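Local structure of glyoxalase family protein, putative (Bacillus anthracis, 2QQZ) at residues V16-P19 with V20-E24. The protein is of unknown function but belongs to the glyoxalase/bleomycin resistance/dioxygenase superfamily, whose members include metal-dependent enzymes and drug-binding proteins. Residues are numbered along the deposited sequence; the frame is centred on the assembly and turned at random.
Sequences VAAP and VGCEE
Between P19 and C22 the chain reverses in a type II beta turn, closed by a weak hydrogen bond from C22 N to P19 O, 3.2 Å long and bent to 121° at the hydrogen. V20 and G21 hold the two central positions; the positive phi of G21 (86°) is one that glycine, lacking a beta carbon, takes without a clash with the carbonyl oxygen of V20, as is usual at the third position of a type II turn. Inside the bend, the side chain of C22 turns back toward A18 and P19. Its CB lies 3.1 Å from P19 O, and the methyl of A18 rests against it from just before the turn, A18 CB to C22 CB 3.7 Å. A chi1 of 63° tucks SG over the backbone of its own residue, flanked by N and C, and sets the sulfur 3.7 Å from A18 CB. The bend joins strand 8-18 to helix 23-33, and the matching strand order of the two four-stranded sheets is consistent with the paired beta-alpha-beta-beta-beta architecture of the glyoxalase superfamily. P19 adds a looser apolar touch, its ring CD standing 4.3 Å from C22 CB, and both residues also pack on F115. The CB of V20 points away from residues 16-19, and its side chain packs on V64 of strand 58-64, while just beyond the turn E23 OE2 accepts a hydrogen bond from G50 N.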
# COMPACT_ATOMS: atom_id res chain seq x y z
N VAL A 16 1.28 -2.88 6.80
CA VAL A 16 0.40 -4.08 6.85
C VAL A 16 0.25 -4.47 8.32
O VAL A 16 1.23 -4.49 9.06
CB VAL A 16 1.07 -5.21 6.06
CG1 VAL A 16 0.36 -6.57 6.21
CG2 VAL A 16 1.20 -4.82 4.57
N ALA A 17 -0.97 -4.74 8.77
CA ALA A 17 -1.17 -4.99 10.20
C ALA A 17 -1.00 -6.49 10.48
O ALA A 17 -1.14 -7.31 9.55
CB ALA A 17 -2.51 -4.49 10.62
N ALA A 18 -0.73 -6.82 11.73
CA ALA A 18 -0.50 -8.18 12.18
C ALA A 18 -0.71 -8.20 13.67
O ALA A 18 -0.68 -7.15 14.34
CB ALA A 18 0.92 -8.60 11.81
N PRO A 19 -0.95 -9.39 14.23
CA PRO A 19 -1.12 -9.39 15.68
C PRO A 19 0.15 -9.26 16.52
O PRO A 19 1.27 -9.49 16.03
CB PRO A 19 -1.78 -10.76 15.96
CG PRO A 19 -1.42 -11.63 14.79
CD PRO A 19 -1.15 -10.72 13.62
N VAL A 20 -0.04 -8.99 17.81
CA VAL A 20 1.12 -8.98 18.73
C VAL A 20 1.82 -10.34 18.63
O VAL A 20 1.15 -11.37 18.56
CB VAL A 20 0.62 -8.73 20.16
CG1 VAL A 20 1.75 -8.66 21.14
CG2 VAL A 20 -0.20 -7.44 20.19
N GLY A 21 3.15 -10.36 18.66
CA GLY A 21 3.90 -11.62 18.59
C GLY A 21 4.16 -12.11 17.18
O GLY A 21 4.67 -13.20 17.00
N CYS A 22 3.87 -11.30 16.17
CA CYS A 22 3.87 -11.77 14.77
C CYS A 22 5.27 -11.93 14.15
O CYS A 22 5.38 -12.47 13.03
CB CYS A 22 3.13 -10.76 13.87
SG CYS A 22 3.98 -9.12 13.88
N GLU A 23 6.33 -11.45 14.84
CA GLU A 23 7.62 -11.20 14.18
C GLU A 23 8.22 -12.44 13.56
O GLU A 23 8.76 -12.38 12.46
CB GLU A 23 8.61 -10.53 15.14
CG GLU A 23 8.24 -9.10 15.57
CD GLU A 23 7.27 -9.01 16.74
OE1 GLU A 23 6.79 -10.05 17.24
OE2 GLU A 23 6.96 -7.87 17.16
N GLU A 24 8.14 -13.57 14.26
CA GLU A 24 8.74 -14.81 13.74
C GLU A 24 8.06 -15.23 12.42
O GLU A 24 8.74 -15.44 11.39
CB GLU A 24 8.58 -15.92 14.76
CG GLU A 24 9.83 -16.66 15.13
CD GLU A 24 9.54 -17.70 16.20
OE1 GLU A 24 8.39 -18.22 16.20
OE2 GLU A 24 10.43 -17.99 17.06